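Local atomic coordinates of polymerase X (Deinococcus radiodurans, PDB entry 2W9M), a protein that probably extends DNA strands with deoxyribonucleoside triphosphates as a family X DNA polymerase, and carries a PHP domain that binds three zinc ions. Residues G399-I404 with V424-S429; D363-A368 with L410-D415; L454-G459 with E487-A492; I331-T336 with I513-H518; P449-L454 with N482-E487. All coordinates share one frame; numbering follows the deposited sequence.

Interaction 1: G399-I404 with V424-S429; sequences GSEVDI and VVSVHS. With ZN (zinc ion), chain E; ZN (zinc ion), chain D.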
# COMPACT_ATOMS: atom_id res chain seq x y z
N GLY A 399 -1.66 -20.23 3.37
CA GLY A 399 -0.29 -19.79 3.26
C GLY A 399 0.21 -19.19 4.56
O GLY A 399 -0.46 -19.23 5.59
N SER A 400 1.41 -18.63 4.50
CA SER A 400 1.99 -17.95 5.65
C SER A 400 2.98 -16.91 5.15
O SER A 400 3.63 -17.12 4.13
CB SER A 400 2.69 -18.95 6.56
OG SER A 400 3.44 -18.29 7.57
N GLU A 401 3.08 -15.79 5.85
CA GLU A 401 4.14 -14.84 5.54
C GLU A 401 5.32 -15.11 6.45
O GLU A 401 5.39 -14.59 7.56
CB GLU A 401 3.67 -13.39 5.69
CG GLU A 401 4.70 -12.40 5.16
CD GLU A 401 4.28 -10.96 5.31
OE1 GLU A 401 3.15 -10.72 5.80
OE2 GLU A 401 5.08 -10.07 4.94
N VAL A 402 6.25 -15.93 5.97
CA VAL A 402 7.38 -16.38 6.75
C VAL A 402 8.46 -15.31 6.81
O VAL A 402 8.93 -14.83 5.78
CB VAL A 402 7.96 -17.68 6.16
CG1 VAL A 402 9.13 -18.18 6.99
CG2 VAL A 402 6.87 -18.73 6.07
N ASP A 403 8.85 -14.94 8.03
CA ASP A 403 9.88 -13.92 8.24
C ASP A 403 11.23 -14.48 7.82
O ASP A 403 11.52 -15.65 8.05
CB ASP A 403 9.90 -13.49 9.71
CG ASP A 403 10.35 -12.04 9.89
OD1 ASP A 403 11.36 -11.63 9.26
OD2 ASP A 403 9.70 -11.31 10.67
N ILE A 404 12.04 -13.65 7.18
CA ILE A 404 13.40 -14.02 6.81
C ILE A 404 14.36 -13.61 7.92
O ILE A 404 14.56 -12.41 8.16
CB ILE A 404 13.83 -13.33 5.50
CG1 ILE A 404 12.86 -13.70 4.37
CG2 ILE A 404 15.25 -13.71 5.13
CD1 ILE A 404 13.05 -12.87 3.11
N VAL A 424 4.88 -17.17 1.39
CA VAL A 424 5.41 -15.83 1.12
C VAL A 424 6.58 -15.58 2.06
O VAL A 424 6.50 -15.91 3.24
CB VAL A 424 4.34 -14.73 1.35
CG1 VAL A 424 4.93 -13.34 1.11
CG2 VAL A 424 3.12 -14.96 0.46
N VAL A 425 7.67 -15.03 1.54
CA VAL A 425 8.79 -14.64 2.40
C VAL A 425 8.97 -13.13 2.41
O VAL A 425 8.74 -12.46 1.40
CB VAL A 425 10.11 -15.31 1.98
CG1 VAL A 425 9.97 -16.82 2.03
CG2 VAL A 425 10.54 -14.85 0.60
N SER A 426 9.37 -12.59 3.55
CA SER A 426 9.43 -11.14 3.72
C SER A 426 10.39 -10.74 4.82
O SER A 426 10.64 -11.50 5.75
CB SER A 426 8.04 -10.59 4.06
OG SER A 426 7.12 -10.82 3.01
N VAL A 427 10.93 -9.53 4.71
CA VAL A 427 11.75 -8.93 5.76
C VAL A 427 10.88 -8.06 6.66
O VAL A 427 10.11 -7.23 6.18
CB VAL A 427 12.88 -8.07 5.17
CG1 VAL A 427 13.76 -7.52 6.28
CG2 VAL A 427 13.70 -8.87 4.19
N HIS A 428 10.99 -8.27 7.97
CA HIS A 428 10.27 -7.47 8.95
C HIS A 428 11.17 -7.11 10.13
O HIS A 428 10.70 -6.66 11.18
CB HIS A 428 9.03 -8.22 9.45
CG HIS A 428 7.88 -8.20 8.50
ND1 HIS A 428 7.20 -7.04 8.19
CD2 HIS A 428 7.27 -9.19 7.81
CE1 HIS A 428 6.23 -7.32 7.33
NE2 HIS A 428 6.25 -8.62 7.09
N SER A 429 12.47 -7.32 9.95
CA SER A 429 13.46 -7.07 10.99
C SER A 429 14.81 -6.77 10.34
O SER A 429 15.03 -7.11 9.18
CB SER A 429 13.59 -8.30 11.89
OG SER A 429 14.13 -9.39 11.17
ZN ZN E . 4.65 -8.05 5.35
ZN ZN D . 1.87 -9.08 5.02
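Strands 399-403 and 424-426 run parallel, 4.6 Å apart at closest approach and 24° apart in direction, as neighbours in the sheet of the PHP-type barrel; helix 414-417 links them as a beta-alpha-beta unit. The ladder is that of a parallel pair: Val402 N gives its hydrogen to Val424 O at 2.7 Å, Ser426 N donates to Val402 O, and Ile404 N donates to Ser426 O. On the face carrying Glu401, Asp403, Val424 and Ser426 lies the metal site. With CG anti to N (chi1 -171°) and the chain extended, Glu401 sends its carboxylate between two zinc ions, OE1 reaching that of chain D at 2.2 Å and OE2 that of chain E at 2.1 Å. Ser426 OG stands 2.9 Å from Glu401 OE2. Asp403 OD2 lies 3.4 Å from His428 CB; with an alanine here, a gap would probably open beside that methylene and a negative charge near the imidazole would be lost. Ile404 CD1 packs on Val425 CB at 4.0 Å, its side chain also touching Leu442 and Ala445 of helix 435-446. The His428 ring meets Glu401 OE2 at its edge, binds the chain E zinc through NE2 at 2.4 Å, and donates from ND1 to Gly90 O.

Interaction 2: D363-A368 with L410-D415; sequences DHSRAA and LDFPDD. With ZN (zinc ion), chain C.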
# COMPACT_ATOMS: atom_id res chain seq x y z
N ASP A 363 -0.79 -15.13 7.31
CA ASP A 363 -0.49 -14.43 8.56
C ASP A 363 1.00 -14.54 8.90
O ASP A 363 1.70 -15.40 8.37
CB ASP A 363 -1.37 -14.97 9.69
CG ASP A 363 -2.81 -14.47 9.60
OD1 ASP A 363 -3.02 -13.24 9.70
OD2 ASP A 363 -3.72 -15.30 9.42
N HIS A 364 1.48 -13.66 9.77
CA HIS A 364 2.90 -13.65 10.12
C HIS A 364 3.29 -14.88 10.92
O HIS A 364 2.42 -15.63 11.39
CB HIS A 364 3.27 -12.41 10.94
CG HIS A 364 2.83 -11.13 10.32
ND1 HIS A 364 3.61 -10.43 9.42
CD2 HIS A 364 1.70 -10.41 10.47
CE1 HIS A 364 2.97 -9.34 9.04
NE2 HIS A 364 1.81 -9.30 9.66
N SER A 365 4.59 -15.06 11.10
CA SER A 365 5.12 -16.20 11.82
C SER A 365 5.81 -15.80 13.12
O SER A 365 6.07 -14.62 13.35
CB SER A 365 6.10 -16.95 10.92
OG SER A 365 7.00 -16.04 10.31
N ARG A 366 6.08 -16.79 13.96
CA ARG A 366 6.90 -16.65 15.17
C ARG A 366 7.58 -15.29 15.34
O ARG A 366 7.19 -14.49 16.19
CB ARG A 366 8.00 -17.73 15.17
CG ARG A 366 7.78 -18.91 16.09
CD ARG A 366 8.50 -18.72 17.42
NE ARG A 366 7.60 -18.33 18.50
CZ ARG A 366 7.99 -17.82 19.66
NH1 ARG A 366 9.29 -17.60 19.89
NH2 ARG A 366 7.10 -17.51 20.59
N ALA A 367 8.60 -15.05 14.53
CA ALA A 367 9.51 -13.92 14.73
C ALA A 367 8.82 -12.56 14.84
O ALA A 367 9.26 -11.70 15.60
CB ALA A 367 10.57 -13.90 13.64
N ALA A 368 7.75 -12.36 14.07
CA ALA A 368 7.00 -11.11 14.14
C ALA A 368 6.22 -11.05 15.44
O ALA A 368 5.01 -11.27 15.46
CB ALA A 368 6.07 -10.97 12.94
N LEU A 410 14.72 -19.17 7.03
CA LEU A 410 13.29 -18.92 7.19
C LEU A 410 12.78 -19.22 8.60
O LEU A 410 13.29 -20.10 9.30
CB LEU A 410 12.49 -19.70 6.15
CG LEU A 410 12.21 -19.01 4.80
CD1 LEU A 410 13.26 -17.96 4.44
CD2 LEU A 410 12.05 -20.05 3.70
N ASP A 411 11.75 -18.48 9.01
CA ASP A 411 11.22 -18.55 10.37
C ASP A 411 10.57 -19.89 10.73
O ASP A 411 10.50 -20.26 11.91
CB ASP A 411 10.23 -17.39 10.59
CG ASP A 411 9.93 -17.14 12.07
OD1 ASP A 411 10.78 -17.48 12.92
OD2 ASP A 411 8.85 -16.59 12.37
N PHE A 412 10.09 -20.62 9.73
CA PHE A 412 9.50 -21.94 9.96
C PHE A 412 10.39 -23.06 9.41
O PHE A 412 11.07 -22.87 8.40
CB PHE A 412 8.12 -22.05 9.31
CG PHE A 412 7.03 -21.36 10.08
CD1 PHE A 412 6.97 -21.45 11.46
CD2 PHE A 412 6.04 -20.65 9.41
CE1 PHE A 412 5.96 -20.83 12.16
CE2 PHE A 412 5.02 -20.03 10.11
CZ PHE A 412 4.99 -20.12 11.49
N PRO A 413 10.37 -24.23 10.06
CA PRO A 413 11.12 -25.39 9.57
C PRO A 413 10.54 -25.88 8.24
O PRO A 413 9.38 -25.61 7.95
CB PRO A 413 10.89 -26.45 10.66
CG PRO A 413 10.45 -25.68 11.87
CD PRO A 413 9.68 -24.51 11.33
N ASP A 414 11.35 -26.58 7.45
CA ASP A 414 10.91 -27.05 6.13
C ASP A 414 9.66 -27.93 6.17
O ASP A 414 8.80 -27.83 5.30
CB ASP A 414 12.05 -27.81 5.42
CG ASP A 414 13.11 -26.88 4.87
OD1 ASP A 414 13.06 -25.66 5.16
OD2 ASP A 414 14.00 -27.37 4.14
N ASP A 415 9.57 -28.79 7.18
CA ASP A 415 8.42 -29.69 7.28
C ASP A 415 7.12 -28.92 7.52
O ASP A 415 6.07 -29.31 7.03
CB ASP A 415 8.63 -30.73 8.39
CG ASP A 415 9.10 -30.10 9.69
OD1 ASP A 415 8.27 -29.98 10.61
OD2 ASP A 415 10.30 -29.72 9.77
ZN ZN C . 0.82 -7.51 9.39
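Ser365 and Asp411 meet through a single carboxylate oxygen that gathers two donors. Ser365 OG, placed between its own backbone N and carbonyl carbon (chi1 47°), bonds Asp411 OD2 at 2.8 Å on the anti lone pair. Ala367 N reaches Asp411 OD2 at 2.7 Å, nearly straight at 173°, on the syn side and somewhat out of the carboxylate plane. The acceptor thus spans the turn at 365-368, itself closed by the bond from Ala368 N to Ser365 O. An asparagine in place of Asp411 is likely to weaken the grip on Ser365 OG and Ala367 N, since the negative charge shared by both donors would be gone. Packing is also close where Ser365 CB rests 3.4 Å from Phe412 CE2, approaching the ring obliquely. The Arg366 side is looser: the chain bends at chi2 and chi3 and the guanidinium group turns from the carboxylate toward solvent, with Arg366 NE still 6.5 Å from Asp411 OD1. Just before the turn, His364 NE2 holds the zinc ion of chain C at 2.1 Å, together with Asp339 and His518. The contact thus joins the loops after strands 358-364 and 396-403: Ser365 OG also receives Asp403 N, while Phe412 packs on Ile376 and Leu379 of helix 376-391 and on Leu417 of helix 414-417.

Interaction 3: L454-G459 with E487-A492; sequences LGHATG and EINANA. With ZN (zinc ion), chain E.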
# COMPACT_ATOMS: atom_id res chain seq x y z
N LEU A 454 8.02 -13.56 -3.12
CA LEU A 454 8.78 -12.59 -2.32
C LEU A 454 7.90 -11.37 -1.98
O LEU A 454 7.50 -10.62 -2.87
CB LEU A 454 10.03 -12.13 -3.08
CG LEU A 454 10.73 -10.90 -2.49
CD1 LEU A 454 11.27 -11.20 -1.09
CD2 LEU A 454 11.84 -10.42 -3.39
N GLY A 455 7.61 -11.18 -0.70
CA GLY A 455 6.79 -10.05 -0.26
C GLY A 455 7.52 -8.71 -0.31
O GLY A 455 8.73 -8.67 -0.15
N HIS A 456 6.76 -7.63 -0.54
CA HIS A 456 7.30 -6.26 -0.64
C HIS A 456 8.83 -6.16 -0.62
O HIS A 456 9.42 -5.80 0.40
CB HIS A 456 6.69 -5.38 0.45
CG HIS A 456 6.63 -6.04 1.79
ND1 HIS A 456 7.74 -6.20 2.59
CD2 HIS A 456 5.60 -6.59 2.47
CE1 HIS A 456 7.39 -6.82 3.71
NE2 HIS A 456 6.09 -7.06 3.65
N ALA A 457 9.45 -6.46 -1.75
CA ALA A 457 10.91 -6.62 -1.84
C ALA A 457 11.76 -5.65 -1.02
O ALA A 457 12.72 -6.05 -0.37
CB ALA A 457 11.35 -6.60 -3.30
N THR A 458 11.40 -4.37 -1.05
CA THR A 458 12.28 -3.31 -0.57
C THR A 458 12.04 -2.85 0.87
O THR A 458 12.91 -2.24 1.49
CB THR A 458 12.23 -2.11 -1.53
OG1 THR A 458 13.13 -2.33 -2.62
CG2 THR A 458 12.60 -0.82 -0.82
N GLY A 459 10.86 -3.14 1.40
CA GLY A 459 10.53 -2.77 2.76
C GLY A 459 10.20 -1.30 2.92
O GLY A 459 9.97 -0.81 4.03
N GLU A 487 6.39 -9.92 -5.56
CA GLU A 487 5.13 -9.27 -5.23
C GLU A 487 5.14 -7.79 -5.57
O GLU A 487 6.13 -7.09 -5.36
CB GLU A 487 4.82 -9.46 -3.74
CG GLU A 487 3.72 -8.56 -3.18
CD GLU A 487 3.35 -8.92 -1.74
OE1 GLU A 487 2.65 -9.93 -1.55
OE2 GLU A 487 3.77 -8.19 -0.81
N ILE A 488 4.03 -7.32 -6.13
CA ILE A 488 3.76 -5.90 -6.23
C ILE A 488 2.71 -5.60 -5.18
O ILE A 488 1.51 -5.80 -5.40
CB ILE A 488 3.26 -5.50 -7.62
CG1 ILE A 488 4.34 -5.75 -8.68
CG2 ILE A 488 2.82 -4.04 -7.63
CD1 ILE A 488 3.87 -5.49 -10.09
N ASN A 489 3.16 -5.14 -4.01
CA ASN A 489 2.28 -4.95 -2.88
C ASN A 489 1.34 -3.78 -3.12
O ASN A 489 1.78 -2.64 -3.26
CB ASN A 489 3.09 -4.75 -1.60
CG ASN A 489 2.28 -4.96 -0.34
OD1 ASN A 489 1.36 -4.20 -0.06
ND2 ASN A 489 2.61 -6.00 0.42
N ALA A 490 0.05 -4.09 -3.20
CA ALA A 490 -0.96 -3.10 -3.56
C ALA A 490 -1.29 -2.10 -2.45
O ALA A 490 -1.95 -1.09 -2.71
CB ALA A 490 -2.22 -3.79 -4.06
N ASN A 491 -0.87 -2.38 -1.22
CA ASN A 491 -1.11 -1.43 -0.13
C ASN A 491 -0.52 -0.07 -0.48
O ASN A 491 0.66 0.02 -0.81
CB ASN A 491 -0.55 -1.95 1.20
CG ASN A 491 -0.82 -1.01 2.37
OD1 ASN A 491 -0.16 0.02 2.52
ND2 ASN A 491 -1.79 -1.36 3.20
N ALA A 492 -1.34 0.97 -0.41
CA ALA A 492 -0.96 2.32 -0.85
C ALA A 492 0.30 2.88 -0.17
O ALA A 492 0.92 3.80 -0.70
CB ALA A 492 -2.13 3.29 -0.68
ZN ZN E . 4.65 -8.05 5.35
O HOH W 1 8.01 -7.83 -3.69
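Leu454 O accepts from Glu487 N at 3.0 Å as the last rung between strands 453-454 and 485-489, and beyond it segment 454-459 peels away into a type I turn from His456 to Gly459. One water fills the fork, donating to Leu454 O and to Glu487 O while accepting from Ala457 N at 2.8 Å. The main side-chain link is Glu487. Its first torsion (chi1 166°) turns CG away from the backbone N, and the straight chain carries the carboxylate to the departing loop, where His456 N meets Glu487 OE2 at 3.1 Å in an almost straight bond (175°). Asn489 ND2 comes to the same Glu487 OE2 at 2.8 Å; the two donors arrive from opposite faces of the carboxylate plane, each well out of it. The Asn489 amide lies alongside the His456 ring, ND2 at the ring edge 3.7 Å from His456 CD2, with the two planes 52° apart. Its own orientation is set at both ends: OD1 takes Asn491 N in an Asx turn, and ND2 also bonds Asp516 OD2. The His456 ring, thus bordered, binds the zinc ion of chain E through NE2 at 2.4 Å, a site shared with Glu401 and His428. Glu487 OE1 accepts from Asn514 ND2 and His332 ND1, so four donors grip the buried carboxylate, which probably favours its negative charge. Glu487 and Asn489 therefore act as a second shell: one fixes the backbone of a zinc-binding histidine and takes the ND1 hydrogen of another, the other borders a ring and donates to Asp516 OD2.

Interaction 4: I331-T336 with I513-H518; sequences IHTHST and INTDAH. With ZN (zinc ion), chain D; ZN (zinc ion), chain C.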
# COMPACT_ATOMS: atom_id res chain seq x y z
N ILE A 331 -4.33 -13.21 -2.75
CA ILE A 331 -3.42 -13.85 -1.80
C ILE A 331 -2.66 -12.84 -0.95
O ILE A 331 -2.71 -11.63 -1.20
CB ILE A 331 -2.42 -14.79 -2.51
CG1 ILE A 331 -1.45 -13.99 -3.38
CG2 ILE A 331 -3.17 -15.84 -3.33
CD1 ILE A 331 -0.38 -14.84 -4.04
N HIS A 332 -1.98 -13.36 0.07
CA HIS A 332 -1.27 -12.54 1.04
C HIS A 332 -2.22 -11.59 1.77
O HIS A 332 -2.15 -10.38 1.60
CB HIS A 332 -0.11 -11.79 0.39
CG HIS A 332 0.77 -11.09 1.36
ND1 HIS A 332 1.71 -10.15 0.98
CD2 HIS A 332 0.86 -11.17 2.71
CE1 HIS A 332 2.34 -9.69 2.04
NE2 HIS A 332 1.84 -10.29 3.11
N THR A 333 -3.12 -12.16 2.56
CA THR A 333 -4.04 -11.38 3.38
C THR A 333 -3.83 -11.77 4.84
O THR A 333 -3.32 -12.84 5.13
CB THR A 333 -5.50 -11.66 2.99
OG1 THR A 333 -5.79 -13.05 3.22
CG2 THR A 333 -5.74 -11.34 1.53
N HIS A 334 -4.22 -10.89 5.76
CA HIS A 334 -4.05 -11.17 7.19
C HIS A 334 -5.38 -11.26 7.92
O HIS A 334 -6.36 -10.63 7.53
CB HIS A 334 -3.14 -10.12 7.84
CG HIS A 334 -1.73 -10.16 7.34
ND1 HIS A 334 -0.71 -10.75 8.04
CD2 HIS A 334 -1.18 -9.68 6.20
CE1 HIS A 334 0.42 -10.64 7.36
NE2 HIS A 334 0.16 -10.00 6.23
N SER A 335 -5.40 -12.06 8.98
CA SER A 335 -6.61 -12.29 9.75
C SER A 335 -6.38 -12.03 11.23
O SER A 335 -5.28 -11.65 11.65
CB SER A 335 -7.08 -13.73 9.58
OG SER A 335 -6.25 -14.63 10.30
N THR A 336 -7.42 -12.25 12.02
CA THR A 336 -7.36 -12.12 13.47
C THR A 336 -6.28 -13.01 14.10
O THR A 336 -5.74 -12.67 15.16
CB THR A 336 -8.73 -12.41 14.10
OG1 THR A 336 -9.41 -11.16 14.32
CG2 THR A 336 -8.59 -13.14 15.42
N ILE A 513 0.10 -9.34 -7.77
CA ILE A 513 -0.48 -8.12 -7.23
C ILE A 513 -1.28 -8.44 -5.97
O ILE A 513 -2.42 -8.89 -6.04
CB ILE A 513 -1.38 -7.41 -8.26
CG1 ILE A 513 -0.62 -7.18 -9.57
CG2 ILE A 513 -1.87 -6.07 -7.73
CD1 ILE A 513 -1.48 -6.62 -10.69
N ASN A 514 -0.65 -8.23 -4.82
CA ASN A 514 -1.22 -8.62 -3.53
C ASN A 514 -1.56 -7.41 -2.66
O ASN A 514 -0.76 -6.48 -2.54
CB ASN A 514 -0.25 -9.53 -2.78
CG ASN A 514 0.10 -10.80 -3.57
OD1 ASN A 514 -0.56 -11.13 -4.56
ND2 ASN A 514 1.13 -11.51 -3.12
N THR A 515 -2.73 -7.44 -2.05
CA THR A 515 -3.23 -6.31 -1.27
C THR A 515 -2.59 -6.21 0.12
O THR A 515 -2.49 -5.12 0.70
CB THR A 515 -4.75 -6.39 -1.10
OG1 THR A 515 -5.09 -7.62 -0.44
CG2 THR A 515 -5.44 -6.34 -2.44
N ASP A 516 -2.16 -7.35 0.67
CA ASP A 516 -1.64 -7.39 2.03
C ASP A 516 -2.70 -6.88 3.01
O ASP A 516 -2.37 -6.22 4.00
CB ASP A 516 -0.36 -6.57 2.15
CG ASP A 516 0.49 -6.99 3.34
OD1 ASP A 516 0.03 -7.82 4.14
OD2 ASP A 516 1.63 -6.48 3.47
N ALA A 517 -3.96 -7.17 2.72
CA ALA A 517 -5.08 -6.69 3.52
C ALA A 517 -5.04 -7.15 4.98
O ALA A 517 -4.94 -8.34 5.26
CB ALA A 517 -6.41 -7.10 2.88
N HIS A 518 -5.13 -6.20 5.90
CA HIS A 518 -5.24 -6.51 7.32
C HIS A 518 -6.68 -6.34 7.80
O HIS A 518 -6.98 -6.51 8.98
CB HIS A 518 -4.29 -5.63 8.12
CG HIS A 518 -2.86 -6.05 8.02
ND1 HIS A 518 -2.10 -5.84 6.89
CD2 HIS A 518 -2.05 -6.68 8.90
CE1 HIS A 518 -0.88 -6.32 7.08
NE2 HIS A 518 -0.83 -6.84 8.29
ZN ZN D . 1.87 -9.08 5.02
ZN ZN C . 0.82 -7.51 9.39
O HOH W 2 -4.50 -9.83 -1.96
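The His334 ring overlaps that of His518 in an offset stack, centroids 4.1 Å apart and planes only 8° from parallel. Aligned along their lengths, the rings serve different metals: His334 NE2 binds the zinc ion of chain D at 2.3 Å, and His518 NE2 that of chain C at 2.1 Å. With Glu401, three groups here surround the chain D zinc. Asp516 OD1, at 2.4 Å from that zinc, sits over one face of the His332 ring yet at the edge of the His334 ring. His332 NE2 completes the group, and its ND1 is held by Glu487 OE1. The backbones are tied by His334 N to Ala517 O at 2.7 Å, and a water bridges Ile331 O and Thr515 N. Further back, Ile331 CG1 packs 3.2 Å from Asn514 OD1, while Asn514 ND2 turns to Glu487. The pair His332 and His334 forms the His-X-His motif of PHP domains. Strands 329-333 and 511-514 are the outermost strands of the seven-stranded sheet, so this contact draws the barrel's ends together, with Met347 of helix 344-353 packed on Thr333 and Ala517, and Ala526 of helix 526-535 on Thr515.

Interaction 5: P449-L454 with N482-E487; sequences PLVTVL and NGTVVE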
# COMPACT_ATOMS: atom_id res chain seq x y z
N PRO A 449 13.69 -23.90 -1.73
CA PRO A 449 12.90 -24.79 -2.59
C PRO A 449 11.39 -24.61 -2.45
O PRO A 449 10.65 -24.89 -3.40
CB PRO A 449 13.30 -26.19 -2.11
CG PRO A 449 14.59 -26.01 -1.41
CD PRO A 449 14.57 -24.64 -0.81
N LEU A 450 10.92 -24.16 -1.29
CA LEU A 450 9.49 -24.10 -1.01
C LEU A 450 8.87 -22.71 -1.16
O LEU A 450 7.65 -22.57 -1.19
CB LEU A 450 9.19 -24.67 0.38
CG LEU A 450 9.48 -26.17 0.57
CD1 LEU A 450 8.98 -26.64 1.93
CD2 LEU A 450 8.84 -26.97 -0.54
N VAL A 451 9.70 -21.68 -1.25
CA VAL A 451 9.23 -20.31 -1.37
C VAL A 451 8.50 -20.08 -2.68
O VAL A 451 8.99 -20.49 -3.73
CB VAL A 451 10.39 -19.31 -1.29
CG1 VAL A 451 9.91 -17.90 -1.56
CG2 VAL A 451 11.05 -19.40 0.07
N THR A 452 7.34 -19.43 -2.64
CA THR A 452 6.62 -19.14 -3.87
C THR A 452 6.59 -17.65 -4.24
O THR A 452 6.70 -17.31 -5.41
CB THR A 452 5.20 -19.75 -3.88
OG1 THR A 452 4.28 -18.83 -4.47
CG2 THR A 452 4.75 -20.06 -2.49
N VAL A 453 6.46 -16.78 -3.24
CA VAL A 453 6.41 -15.34 -3.49
C VAL A 453 7.33 -14.55 -2.56
O VAL A 453 7.41 -14.84 -1.37
CB VAL A 453 4.98 -14.78 -3.32
CG1 VAL A 453 4.92 -13.32 -3.76
CG2 VAL A 453 3.99 -15.60 -4.11
N LEU A 454 8.02 -13.56 -3.12
CA LEU A 454 8.78 -12.59 -2.32
C LEU A 454 7.90 -11.37 -1.98
O LEU A 454 7.50 -10.62 -2.87
CB LEU A 454 10.03 -12.13 -3.08
CG LEU A 454 10.73 -10.90 -2.49
CD1 LEU A 454 11.27 -11.20 -1.09
CD2 LEU A 454 11.84 -10.42 -3.39
N ASN A 482 15.22 -19.03 -9.57
CA ASN A 482 14.47 -20.00 -8.80
C ASN A 482 12.99 -20.01 -9.16
O ASN A 482 12.20 -20.75 -8.58
CB ASN A 482 14.64 -19.74 -7.30
CG ASN A 482 14.38 -20.98 -6.47
OD1 ASN A 482 14.79 -22.08 -6.84
ND2 ASN A 482 13.71 -20.81 -5.33
N GLY A 483 12.62 -19.20 -10.14
CA GLY A 483 11.24 -19.12 -10.57
C GLY A 483 10.30 -18.64 -9.48
O GLY A 483 9.09 -18.88 -9.53
N THR A 484 10.84 -17.96 -8.47
CA THR A 484 9.99 -17.39 -7.43
C THR A 484 9.36 -16.07 -7.89
O THR A 484 10.05 -15.20 -8.42
CB THR A 484 10.75 -17.23 -6.10
OG1 THR A 484 10.39 -15.98 -5.49
CG2 THR A 484 12.23 -17.27 -6.32
N VAL A 485 8.05 -15.96 -7.72
CA VAL A 485 7.32 -14.77 -8.17
C VAL A 485 7.49 -13.61 -7.20
O VAL A 485 7.53 -13.80 -5.99
CB VAL A 485 5.83 -15.07 -8.45
CG1 VAL A 485 5.48 -16.48 -8.06
CG2 VAL A 485 4.93 -14.06 -7.76
N VAL A 486 7.64 -12.40 -7.75
CA VAL A 486 7.90 -11.22 -6.94
C VAL A 486 6.62 -10.40 -6.77
O VAL A 486 5.85 -10.23 -7.72
CB VAL A 486 9.05 -10.37 -7.52
CG1 VAL A 486 8.97 -10.33 -9.02
CG2 VAL A 486 9.04 -8.97 -6.93
N GLU A 487 6.39 -9.92 -5.56
CA GLU A 487 5.13 -9.27 -5.23
C GLU A 487 5.14 -7.79 -5.57
O GLU A 487 6.13 -7.09 -5.36
CB GLU A 487 4.82 -9.46 -3.74
CG GLU A 487 3.72 -8.56 -3.18
CD GLU A 487 3.35 -8.92 -1.74
OE1 GLU A 487 2.65 -9.93 -1.55
OE2 GLU A 487 3.77 -8.19 -0.81
O HOH W 1 8.01 -7.83 -3.69
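A beta-alpha-beta unit of the barrel, strand 453-454, helix 472-482 and strand 485-489, places Val453 beside Val485. The chain leaves the helix at Gly483 in a Schellman motif, made possible by its positive phi of 62°, and the next residues pair in parallel with the earlier strand. Val485 N donates to Thr452 O at 3.0 Å, and Leu454 N returns a bond to Val485 O at 2.9 Å; Val453 CA adds a C-H...O contact to that same Val485 O. On one face Val453 CG2 meets Val485 CG2 at 4.1 Å, the two side chains crossing at a slant, while Val453 CG1 touches Glu487 CB at 3.9 Å about at right angles. Val485 also carries Phe555 and Gln559 of helix 549-561. The other face holds Leu454 and Val486, and there Leu454 packs on Leu442 and Val446 of helix 435-446. Toward Val451 and Thr484 the two segments separate: the side chains of Val451 and Thr484 come no closer than 4.4 Å (CG1 to OG1), and Arg563 joins the two segments by bonding Val451 O and Asn482 O. Adjacent parallel strands linked through one helix are the repeating element of a beta/alpha barrel such as the PHP domain.

All five contacts reach one seven-stranded parallel sheet, whose first and last strands meet in interaction 4. Glu401 of interaction 1 bridges two of the three metals: it shares the chain E zinc with His456 of interaction 3 and the chain D zinc with interaction 4, the centres of interactions 1 and 4 being about 13 Å apart. The chain C zinc joins interactions 2 and 4, His364 NE2 lying 3.9 Å from His518 NE2. Interactions 1 and 2 meet where Glu401 N lies 2.9 Å from Asp363 O, and interactions 3 and 5 share Leu454 and Glu487. Val425 N to Val453 O, 2.9 Å, carries the sheet from interaction 1 into interaction 5.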